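Local structure of 199aa long hypothetical Trp repressor binding protein (Sulfolobus tokodaii, 2ZKI) at residues K4-L10 and G32-R38; E23-A28 and A180-K185; M68-F74 and V104-P109. The protein has no established function but probably binds FMN and transfers electrons from NAD(P)H, as the related flavoproteins of the WrbA family do. All coordinates share one frame; numbering follows the deposited sequence.

Interaction 1 (K4-L10 and G32-R38); sequences KPNILVL and GAEVKIR. With SO4 (sulfate ion), chain J.
Asn-6 to Leu-10 runs alongside Glu-34 to Arg-38 as a parallel strand pair, residue for residue, with the axes 4.8 Å apart and their directions 18° from exact alignment. Ile-7 N donates to Glu-34 O at 2.9 Å and Lys-36 N to Ile-7 O at 3.1 Å; Val-9 N then donates to Lys-36 O, and Arg-38 N to Val-9 O. Ahead of these, Glu-34 N makes a weak bond to Pro-5 O.

On one face of the pair lie Ile-7, Val-9, Val-35 and Ile-37. The CG2 branch of Val-9 meets Val-35 CG1 obliquely at 4.0 Å, while its CB faces Ile-37 CG1. Ile-7 reaches Ala-33 CB with CG1, and Thr-188 of helix 174-195 covers both residues. These strands are the two arms of a beta-alpha-beta unit whose connection is helix 16-31, the opening crossover of a flavodoxin-like fold; Gly-32, with positive phi, ends that helix and turns the chain back into the sheet.

The face carrying Leu-8 and Arg-38 looks toward helix 65-70. Leu-8 has CG anti to the backbone N (chi1 -174°), which carries CD1 across to Arg-38 CG, 3.7 Å away, the two side chains meeting at about a right angle. At the N-terminal end, Lys-4 stretches out fully past the carbonyl of Gly-32, its CG 3.5 Å from Gly-32 O, and its NZ reaches Glu-34 OE2 at 2.9 Å, a salt bridge made to the anti lone pair of that oxygen. Glu-34 bends at chi2 (-65°) to meet it. Further along, Lys-36, which also forms a cation-pi contact with Trp-70, sends NZ to O4 of a sulfate ion.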
loop_
_atom_site.group_PDB
_atom_site.type_symbol
_atom_site.label_atom_id
_atom_site.label_comp_id
_atom_site.label_asym_id
_atom_site.label_seq_id
_atom_site.Cartn_x
_atom_site.Cartn_y
_atom_site.Cartn_z
ATOM N N LYS A 4 3.825 -30.883 -15.247
ATOM C CA LYS A 4 3.660 -30.765 -13.800
ATOM C C LYS A 4 4.428 -29.541 -13.286
ATOM O O LYS A 4 5.619 -29.397 -13.571
ATOM C CB LYS A 4 4.165 -32.039 -13.117
ATOM C CG LYS A 4 3.584 -32.304 -11.740
ATOM C CD LYS A 4 4.263 -33.507 -11.100
ATOM C CE LYS A 4 3.576 -33.924 -9.808
ATOM N NZ LYS A 4 4.251 -35.098 -9.188
ATOM N N PRO A 5 3.746 -28.651 -12.533
ATOM C CA PRO A 5 4.375 -27.410 -12.080
ATOM C C PRO A 5 5.207 -27.568 -10.806
ATOM O O PRO A 5 4.844 -28.336 -9.910
ATOM C CB PRO A 5 3.178 -26.490 -11.826
ATOM C CG PRO A 5 2.067 -27.410 -11.445
ATOM C CD PRO A 5 2.345 -28.755 -12.079
ATOM N N ASN A 6 6.319 -26.839 -10.743
ATOM C CA ASN A 6 7.163 -26.808 -9.554
ATOM C C ASN A 6 6.773 -25.655 -8.641
ATOM O O ASN A 6 6.741 -24.498 -9.064
ATOM C CB ASN A 6 8.642 -26.696 -9.937
ATOM C CG ASN A 6 9.154 -27.912 -10.696
ATOM O OD1 ASN A 6 9.947 -27.775 -11.628
ATOM N ND2 ASN A 6 8.714 -29.104 -10.294
ATOM N N ILE A 7 6.471 -25.980 -7.388
ATOM C CA ILE A 7 6.055 -24.979 -6.415
ATOM C C ILE A 7 7.107 -24.820 -5.326
ATOM O O ILE A 7 7.435 -25.778 -4.621
ATOM C CB ILE A 7 4.667 -25.321 -5.794
ATOM C CG1 ILE A 7 3.572 -25.342 -6.875
ATOM C CG2 ILE A 7 4.309 -24.353 -4.655
ATOM C CD1 ILE A 7 3.433 -24.055 -7.690
ATOM N N LEU A 8 7.640 -23.605 -5.210
ATOM C CA LEU A 8 8.587 -23.276 -4.152
ATOM C C LEU A 8 7.882 -22.547 -3.016
ATOM O O LEU A 8 7.289 -21.485 -3.217
ATOM C CB LEU A 8 9.740 -22.421 -4.692
ATOM C CG LEU A 8 10.901 -22.115 -3.737
ATOM C CD1 LEU A 8 11.823 -23.314 -3.592
ATOM C CD2 LEU A 8 11.679 -20.909 -4.214
ATOM N N VAL A 9 7.941 -23.133 -1.826
ATOM C CA VAL A 9 7.432 -22.481 -0.630
ATOM C C VAL A 9 8.614 -21.849 0.102
ATOM O O VAL A 9 9.432 -22.540 0.715
ATOM C CB VAL A 9 6.640 -23.454 0.283
ATOM C CG1 VAL A 9 6.104 -22.726 1.504
ATOM C CG2 VAL A 9 5.491 -24.104 -0.485
ATOM N N LEU A 10 8.700 -20.527 0.001
ATOM C CA LEU A 10 9.794 -19.757 0.573
ATOM C C LEU A 10 9.297 -18.975 1.782
ATOM O O LEU A 10 8.227 -18.370 1.733
ATOM C CB LEU A 10 10.359 -18.807 -0.485
ATOM C CG LEU A 10 11.534 -17.890 -0.144
ATOM C CD1 LEU A 10 12.753 -18.697 0.237
ATOM C CD2 LEU A 10 11.839 -16.987 -1.324
ATOM N N GLY A 32 -1.226 -31.679 -7.062
ATOM C CA GLY A 32 -0.407 -32.393 -8.043
ATOM C C GLY A 32 0.807 -31.617 -8.520
ATOM O O GLY A 32 0.925 -31.301 -9.707
ATOM N N ALA A 33 1.713 -31.317 -7.592
ATOM C CA ALA A 33 2.904 -30.533 -7.900
ATOM C C ALA A 33 4.094 -30.957 -7.047
ATOM O O ALA A 33 3.923 -31.432 -5.921
ATOM C CB ALA A 33 2.618 -29.055 -7.706
ATOM N N GLU A 34 5.297 -30.788 -7.590
ATOM C CA GLU A 34 6.518 -31.023 -6.824
ATOM C C GLU A 34 6.778 -29.813 -5.934
ATOM O O GLU A 34 6.812 -28.674 -6.413
ATOM C CB GLU A 34 7.712 -31.290 -7.750
ATOM C CG GLU A 34 7.622 -32.592 -8.551
ATOM C CD GLU A 34 7.641 -33.837 -7.676
ATOM O OE1 GLU A 34 8.558 -33.970 -6.836
ATOM O OE2 GLU A 34 6.740 -34.689 -7.837
ATOM N N VAL A 35 6.946 -30.062 -4.637
ATOM C CA VAL A 35 7.073 -28.983 -3.658
ATOM C C VAL A 35 8.419 -28.995 -2.937
ATOM O O VAL A 35 8.767 -29.968 -2.267
ATOM C CB VAL A 35 5.925 -29.019 -2.615
ATOM C CG1 VAL A 35 6.099 -27.916 -1.574
ATOM C CG2 VAL A 35 4.574 -28.887 -3.299
ATOM N N LYS A 36 9.164 -27.901 -3.087
ATOM C CA LYS A 36 10.368 -27.659 -2.295
ATOM C C LYS A 36 10.089 -26.573 -1.256
ATOM O O LYS A 36 9.753 -25.438 -1.605
ATOM C CB LYS A 36 11.544 -27.248 -3.188
ATOM C CG LYS A 36 12.208 -28.391 -3.938
ATOM C CD LYS A 36 13.332 -27.875 -4.832
ATOM C CE LYS A 36 13.880 -28.960 -5.757
ATOM N NZ LYS A 36 14.634 -30.030 -5.039
ATOM N N ILE A 37 10.211 -26.936 0.018
ATOM C CA ILE A 37 10.068 -25.984 1.117
ATOM C C ILE A 37 11.457 -25.502 1.536
ATOM O O ILE A 37 12.305 -26.298 1.950
ATOM C CB ILE A 37 9.309 -26.600 2.322
ATOM C CG1 ILE A 37 7.859 -26.919 1.936
ATOM C CG2 ILE A 37 9.350 -25.660 3.529
ATOM C CD1 ILE A 37 7.138 -27.841 2.907
ATOM N N ARG A 38 11.685 -24.198 1.406
ATOM C CA ARG A 38 12.981 -23.599 1.707
ATOM C C ARG A 38 12.828 -22.389 2.623
ATOM O O ARG A 38 11.832 -21.666 2.547
ATOM C CB ARG A 38 13.683 -23.163 0.417
ATOM C CG ARG A 38 13.862 -24.235 -0.662
ATOM C CD ARG A 38 15.083 -25.109 -0.422
ATOM N NE ARG A 38 14.727 -26.393 0.174
ATOM C CZ ARG A 38 14.652 -27.543 -0.492
ATOM N NH1 ARG A 38 14.916 -27.595 -1.791
ATOM N NH2 ARG A 38 14.318 -28.652 0.151
HETATM S S SO4 J . 13.369 -31.428 -0.712
HETATM O O1 SO4 J . 12.874 -32.801 -0.747
HETATM O O2 SO4 J . 12.343 -30.562 -0.137
HETATM O O3 SO4 J . 14.573 -31.375 0.113
HETATM O O4 SO4 J . 13.681 -30.982 -2.068
#

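Interaction 2 (E23-A28 and A180-K185); sequences EIGKGA and ARFQGK. With SO4 (sulfate ion), chain M.
Gly-27 and Gly-184 sit where the two helices cross, and with no side chain on either residue the backbones come together: the axes pass 6.4 Å apart at a crossing angle of -49°. CA-H...O contacts line the crossing. Gly-27 CA lies 3.3 Å from Arg-181 O, and in return Gly-184 CA approaches Ile-24 O at the same separation; both carbonyls also accept the usual helical bond within their own helix. Ala-28 and Ala-180 flank the glycines with small methyls, Ala-180 CB resting 3.7 Å from Glu-23 CB.

Ile-24 fills the inner side, toward the sheet. Its CG1 lies against Ala-180, CG2 packs on the CA of Gly-184, and CD1 reaches the OE1 of Gln-183 at 3.5 Å. That amide is held from outside the two helices, by Phe-112 O and Ala-163 N, while Phe-113 of strand 109-115 touches Ile-24.

The outer side is looser and more polar. Arg-181 and Glu-23 extend alongside each other in the same direction, and Arg-181 NE bonds to Glu-23 OE2 at 3.0 Å. This salt bridge is far from flat: the guanidinium and carboxylate planes stand 68° apart. Glu-23 is bent at chi2 (-71°), which turns its carboxylate toward the arginine. Lys-26 runs along the arginine too, its CD 3.9 Å from Arg-181 CD, before its amine turns aside. In this crystal two sulfates, probably from the crystallisation liquor, also contact the guanidinium: NH2 of Arg-181 donates to O1 of one at 2.7 Å, and NH1 forms a salt bridge with the other.

Close right-handed crossing over glycine and alanine with paired CA-H...O contacts resembles the GASright packing described for membrane helices, here joining the first and last helices on one face of a flavodoxin-like sheet.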
loop_
_atom_site.group_PDB
_atom_site.type_symbol
_atom_site.label_atom_id
_atom_site.label_comp_id
_atom_site.label_asym_id
_atom_site.label_seq_id
_atom_site.Cartn_x
_atom_site.Cartn_y
_atom_site.Cartn_z
ATOM N N GLU A 23 1.730 -26.645 5.343
ATOM C CA GLU A 23 0.341 -26.830 4.917
ATOM C C GLU A 23 0.108 -26.367 3.483
ATOM O O GLU A 23 -0.597 -27.029 2.722
ATOM C CB GLU A 23 -0.616 -26.108 5.865
ATOM C CG GLU A 23 -0.725 -26.728 7.252
ATOM C CD GLU A 23 -1.465 -28.051 7.257
ATOM O OE1 GLU A 23 -1.146 -28.903 8.111
ATOM O OE2 GLU A 23 -2.365 -28.242 6.411
ATOM N N ILE A 24 0.700 -25.230 3.122
ATOM C CA ILE A 24 0.658 -24.737 1.743
ATOM C C ILE A 24 1.358 -25.735 0.816
ATOM O O ILE A 24 0.906 -25.975 -0.305
ATOM C CB ILE A 24 1.267 -23.312 1.619
ATOM C CG1 ILE A 24 0.406 -22.303 2.385
ATOM C CG2 ILE A 24 1.390 -22.887 0.152
ATOM C CD1 ILE A 24 1.036 -20.951 2.567
ATOM N N GLY A 25 2.447 -26.325 1.304
ATOM C CA GLY A 25 3.152 -27.380 0.583
ATOM C C GLY A 25 2.287 -28.609 0.378
ATOM O O GLY A 25 2.248 -29.170 -0.719
ATOM N N LYS A 26 1.586 -29.015 1.436
ATOM C CA LYS A 26 0.701 -30.182 1.404
ATOM C C LYS A 26 -0.451 -29.985 0.417
ATOM O O LYS A 26 -0.750 -30.875 -0.381
ATOM C CB LYS A 26 0.157 -30.480 2.806
ATOM C CG LYS A 26 -0.462 -31.866 2.967
ATOM C CD LYS A 26 -1.262 -31.961 4.261
ATOM C CE LYS A 26 -1.733 -33.385 4.530
ATOM N NZ LYS A 26 -0.625 -34.261 5.017
ATOM N N GLY A 27 -1.081 -28.814 0.477
ATOM C CA GLY A 27 -2.179 -28.463 -0.417
ATOM C C GLY A 27 -1.769 -28.425 -1.876
ATOM O O GLY A 27 -2.560 -28.764 -2.755
ATOM N N ALA A 28 -0.531 -28.012 -2.130
ATOM C CA ALA A 28 0.026 -27.987 -3.483
ATOM C C ALA A 28 0.336 -29.397 -3.992
ATOM O O ALA A 28 0.168 -29.682 -5.178
ATOM C CB ALA A 28 1.271 -27.112 -3.529
ATOM N N ALA A 180 -4.682 -22.561 4.445
ATOM C CA ALA A 180 -3.302 -22.663 3.967
ATOM C C ALA A 180 -3.171 -23.698 2.849
ATOM O O ALA A 180 -2.543 -23.431 1.820
ATOM C CB ALA A 180 -2.359 -22.985 5.115
ATOM N N ARG A 181 -3.779 -24.868 3.049
ATOM C CA ARG A 181 -3.809 -25.915 2.025
ATOM C C ARG A 181 -4.494 -25.431 0.750
ATOM O O ARG A 181 -4.089 -25.799 -0.357
ATOM C CB ARG A 181 -4.479 -27.189 2.555
ATOM C CG ARG A 181 -3.538 -28.065 3.370
ATOM C CD ARG A 181 -4.145 -29.408 3.745
ATOM N NE ARG A 181 -4.775 -29.377 5.061
ATOM C CZ ARG A 181 -6.086 -29.432 5.273
ATOM N NH1 ARG A 181 -6.554 -29.394 6.512
ATOM N NH2 ARG A 181 -6.932 -29.531 4.255
ATOM N N PHE A 182 -5.519 -24.595 0.915
ATOM C CA PHE A 182 -6.225 -24.009 -0.217
ATOM C C PHE A 182 -5.335 -23.058 -1.018
ATOM O O PHE A 182 -5.403 -23.030 -2.248
ATOM C CB PHE A 182 -7.512 -23.307 0.234
ATOM C CG PHE A 182 -8.231 -22.587 -0.875
ATOM C CD1 PHE A 182 -8.773 -23.293 -1.946
ATOM C CD2 PHE A 182 -8.357 -21.199 -0.855
ATOM C CE1 PHE A 182 -9.431 -22.632 -2.979
ATOM C CE2 PHE A 182 -9.016 -20.527 -1.882
ATOM C CZ PHE A 182 -9.555 -21.247 -2.946
ATOM N N GLN A 183 -4.498 -22.293 -0.320
ATOM C CA GLN A 183 -3.566 -21.373 -0.974
ATOM C C GLN A 183 -2.573 -22.131 -1.853
ATOM O O GLN A 183 -2.266 -21.699 -2.968
ATOM C CB GLN A 183 -2.835 -20.504 0.055
ATOM C CG GLN A 183 -2.064 -19.341 -0.560
ATOM C CD GLN A 183 -1.711 -18.261 0.442
ATOM O OE1 GLN A 183 -1.354 -18.547 1.584
ATOM N NE2 GLN A 183 -1.799 -17.009 0.014
ATOM N N GLY A 184 -2.087 -23.263 -1.341
ATOM C CA GLY A 184 -1.220 -24.160 -2.100
ATOM C C GLY A 184 -1.916 -24.738 -3.318
ATOM O O GLY A 184 -1.296 -24.911 -4.371
ATOM N N LYS A 185 -3.205 -25.037 -3.172
ATOM C CA LYS A 185 -4.019 -25.511 -4.286
ATOM C C LYS A 185 -4.210 -24.395 -5.307
ATOM O O LYS A 185 -4.146 -24.627 -6.513
ATOM C CB LYS A 185 -5.375 -26.019 -3.788
ATOM C CG LYS A 185 -6.237 -26.655 -4.869
ATOM C CD LYS A 185 -7.616 -27.015 -4.347
ATOM C CE LYS A 185 -8.434 -27.715 -5.422
ATOM N NZ LYS A 185 -9.794 -28.089 -4.943
HETATM S S SO4 M . -9.720 -30.817 3.184
HETATM O O1 SO4 M . -9.225 -30.890 4.555
HETATM O O2 SO4 M . -10.883 -29.935 3.135
HETATM O O3 SO4 M . -8.671 -30.301 2.309
HETATM O O4 SO4 M . -10.108 -32.155 2.743
#

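Interaction 3 (M68-F74 and V104-P109); sequences MRWADGF and VLYGKP. With SO4 (sulfate ion), chain N.
Phe-74 turns the edge of its ring toward Pro-109, whose O lies in the ring plane; the CA of Met-68 is at the edge as well. Ala-71 CB lies over one face, 3.7 Å above the plane and displaced toward the rim, and Leu-105 CD2 approaches CZ of Phe-74 at 3.6 Å. A chi1 of -67° places the Phe-74 ring beside its own backbone N, in reach of this leucine.

The contact lies where two neighbouring strands of the flavodoxin-like parallel sheet begin: strand 73-79, which follows helix 65-70, and strand 109-115, which follows a type II turn from Leu-105 to Lys-108. Gly-107 takes the positive phi that such a turn asks of its third residue. Phe-74 N donates to Pro-109 O at 3.0 Å, the first link between the strands, and Gly-73 CA touches the same oxygen. Just before it, the Pro-109 ring rests its CD beside Asp-72 O. The carboxylate of Asp-72 serves other partners: OD2 accepts from Asn-6 N and forms a salt bridge with Lys-195.

Leu-105 also wedges against the end of helix 65-70. Its CD1 meets Met-68 CE at 3.9 Å, and CD2 packs on Met-68 O; Met-139 also touches the leucine. Further out, Arg-69 CG passes Val-104 CG1 at 4.0 Å, and the extended chain then carries its guanidinium to a sulfate, with O4 in the guanidinium plane and bound by both NH1 and NH2. Tyr-106, at the tip of the turn, bonds through OH to Ile-144 O of the second subunit.

Lys-108 curls back, a chi2 of -78° laying its CD beside Asp-72 O at 3.7 Å, and its NZ donates to Val-104 O at 3.2 Å.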
loop_
_atom_site.group_PDB
_atom_site.type_symbol
_atom_site.label_atom_id
_atom_site.label_comp_id
_atom_site.label_asym_id
_atom_site.label_seq_id
_atom_site.Cartn_x
_atom_site.Cartn_y
_atom_site.Cartn_z
ATOM N N MET A 68 14.888 -20.719 -7.253
ATOM C CA MET A 68 14.044 -19.730 -7.914
ATOM C C MET A 68 13.914 -20.027 -9.410
ATOM O O MET A 68 12.860 -19.796 -10.008
ATOM C CB MET A 68 14.601 -18.318 -7.700
ATOM C CG MET A 68 14.859 -17.937 -6.241
ATOM S SD MET A 68 13.367 -17.689 -5.256
ATOM C CE MET A 68 12.782 -16.121 -5.897
ATOM N N ARG A 69 14.991 -20.536 -10.008
ATOM C CA ARG A 69 14.991 -20.927 -11.421
ATOM C C ARG A 69 14.163 -22.195 -11.637
ATOM O O ARG A 69 13.469 -22.332 -12.645
ATOM C CB ARG A 69 16.419 -21.159 -11.920
ATOM C CG ARG A 69 17.311 -19.930 -11.921
ATOM C CD ARG A 69 18.717 -20.295 -12.363
ATOM N NE ARG A 69 19.583 -19.122 -12.457
ATOM C CZ ARG A 69 20.484 -18.770 -11.544
ATOM N NH1 ARG A 69 20.658 -19.503 -10.451
ATOM N NH2 ARG A 69 21.219 -17.682 -11.729
ATOM N N TRP A 70 14.259 -23.111 -10.674
ATOM C CA TRP A 70 13.565 -24.396 -10.697
ATOM C C TRP A 70 12.049 -24.232 -10.708
ATOM O O TRP A 70 11.351 -24.890 -11.486
ATOM C CB TRP A 70 14.002 -25.220 -9.481
ATOM C CG TRP A 70 13.212 -26.471 -9.234
ATOM C CD1 TRP A 70 13.378 -27.678 -9.846
ATOM C CD2 TRP A 70 12.144 -26.644 -8.291
ATOM N NE1 TRP A 70 12.474 -28.590 -9.353
ATOM C CE2 TRP A 70 11.704 -27.981 -8.397
ATOM C CE3 TRP A 70 11.509 -25.793 -7.373
ATOM C CZ2 TRP A 70 10.662 -28.495 -7.613
ATOM C CZ3 TRP A 70 10.472 -26.303 -6.595
ATOM C CH2 TRP A 70 10.059 -27.642 -6.723
ATOM N N ALA A 71 11.559 -23.337 -9.853
ATOM C CA ALA A 71 10.129 -23.167 -9.609
ATOM C C ALA A 71 9.357 -22.587 -10.793
ATOM O O ALA A 71 9.885 -21.779 -11.563
ATOM C CB ALA A 71 9.912 -22.311 -8.367
ATOM N N ASP A 72 8.105 -23.022 -10.923
ATOM C CA ASP A 72 7.156 -22.453 -11.877
ATOM C C ASP A 72 6.114 -21.597 -11.148
ATOM O O ASP A 72 5.313 -20.909 -11.782
ATOM C CB ASP A 72 6.455 -23.565 -12.664
ATOM C CG ASP A 72 7.420 -24.399 -13.485
ATOM O OD1 ASP A 72 8.028 -23.850 -14.431
ATOM O OD2 ASP A 72 7.560 -25.606 -13.191
ATOM N N GLY A 73 6.134 -21.659 -9.816
ATOM C CA GLY A 73 5.216 -20.903 -8.964
ATOM C C GLY A 73 5.767 -20.745 -7.558
ATOM O O GLY A 73 6.535 -21.591 -7.083
ATOM N N PHE A 74 5.361 -19.671 -6.883
ATOM C CA PHE A 74 5.960 -19.288 -5.604
ATOM C C PHE A 74 4.952 -19.040 -4.489
ATOM O O PHE A 74 3.928 -18.393 -4.698
ATOM C CB PHE A 74 6.814 -18.032 -5.784
ATOM C CG PHE A 74 8.032 -18.241 -6.630
ATOM C CD1 PHE A 74 9.234 -18.630 -6.054
ATOM C CD2 PHE A 74 7.981 -18.039 -8.006
ATOM C CE1 PHE A 74 10.366 -18.818 -6.835
ATOM C CE2 PHE A 74 9.109 -18.225 -8.799
ATOM C CZ PHE A 74 10.303 -18.616 -8.211
ATOM N N VAL A 104 14.005 -14.104 -15.385
ATOM C CA VAL A 104 13.789 -15.516 -15.060
ATOM C C VAL A 104 12.396 -15.764 -14.485
ATOM O O VAL A 104 11.736 -16.744 -14.843
ATOM C CB VAL A 104 14.853 -16.029 -14.061
ATOM C CG1 VAL A 104 14.783 -17.539 -13.916
ATOM C CG2 VAL A 104 16.234 -15.618 -14.512
ATOM N N LEU A 105 11.956 -14.869 -13.602
ATOM C CA LEU A 105 10.680 -15.020 -12.907
ATOM C C LEU A 105 9.514 -14.331 -13.626
ATOM O O LEU A 105 8.367 -14.411 -13.179
ATOM C CB LEU A 105 10.792 -14.501 -11.466
ATOM C CG LEU A 105 11.988 -14.919 -10.604
ATOM C CD1 LEU A 105 11.908 -14.257 -9.239
ATOM C CD2 LEU A 105 12.085 -16.434 -10.461
ATOM N N TYR A 106 9.803 -13.663 -14.740
ATOM C CA TYR A 106 8.781 -12.913 -15.462
ATOM C C TYR A 106 7.608 -13.794 -15.898
ATOM O O TYR A 106 7.791 -14.795 -16.589
ATOM C CB TYR A 106 9.380 -12.190 -16.670
ATOM C CG TYR A 106 8.468 -11.131 -17.241
ATOM C CD1 TYR A 106 8.626 -9.790 -16.893
ATOM C CD2 TYR A 106 7.437 -11.469 -18.122
ATOM C CE1 TYR A 106 7.788 -8.815 -17.412
ATOM C CE2 TYR A 106 6.592 -10.501 -18.643
ATOM C CZ TYR A 106 6.773 -9.178 -18.284
ATOM O OH TYR A 106 5.940 -8.218 -18.803
ATOM N N GLY A 107 6.406 -13.407 -15.479
ATOM C CA GLY A 107 5.185 -14.113 -15.851
ATOM C C GLY A 107 4.772 -15.216 -14.894
ATOM O O GLY A 107 3.671 -15.758 -15.011
ATOM N N LYS A 108 5.650 -15.545 -13.947
ATOM C CA LYS A 108 5.389 -16.609 -12.976
ATOM C C LYS A 108 4.427 -16.142 -11.879
ATOM O O LYS A 108 4.495 -14.991 -11.446
ATOM C CB LYS A 108 6.697 -17.116 -12.349
ATOM C CG LYS A 108 7.780 -17.550 -13.343
ATOM C CD LYS A 108 7.518 -18.928 -13.943
ATOM C CE LYS A 108 8.591 -19.305 -14.959
ATOM N NZ LYS A 108 9.953 -19.389 -14.352
ATOM N N PRO A 109 3.518 -17.031 -11.434
ATOM C CA PRO A 109 2.596 -16.700 -10.346
ATOM C C PRO A 109 3.239 -16.722 -8.955
ATOM O O PRO A 109 4.113 -17.548 -8.682
ATOM C CB PRO A 109 1.528 -17.789 -10.455
ATOM C CG PRO A 109 2.248 -18.949 -11.026
ATOM C CD PRO A 109 3.282 -18.390 -11.957
HETATM S S SO4 N . 23.858 -18.735 -9.582
HETATM O O1 SO4 N . 23.301 -20.082 -9.682
HETATM O O2 SO4 N . 24.743 -18.667 -8.422
HETATM O O3 SO4 N . 24.608 -18.423 -10.797
HETATM O O4 SO4 N . 22.776 -17.768 -9.422
#

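Interaction 1 closes first along the chain and interaction 3 follows. Helix 16-31 of interaction 2 falls between the two strands of interaction 1, so these two alternate in sequence, and helix 174-195 comes after interaction 3. The centres of interactions 1 and 2 are about 10 Å apart, those of 1 and 3 about 11 Å. Both pairs touch: Val-35 and Ala-33 pack on helix 16-31, while strand 6-11 lies between strands 34-39 and 73-79 and bonds to Asp-72 and Gly-73. Interactions 2 and 3 are separate, about 17 Å between centres. Together they trace a three-layer flavodoxin-like sandwich: strands in the middle, helices 16-31 and 174-195 on one face, helix 65-70 on the other.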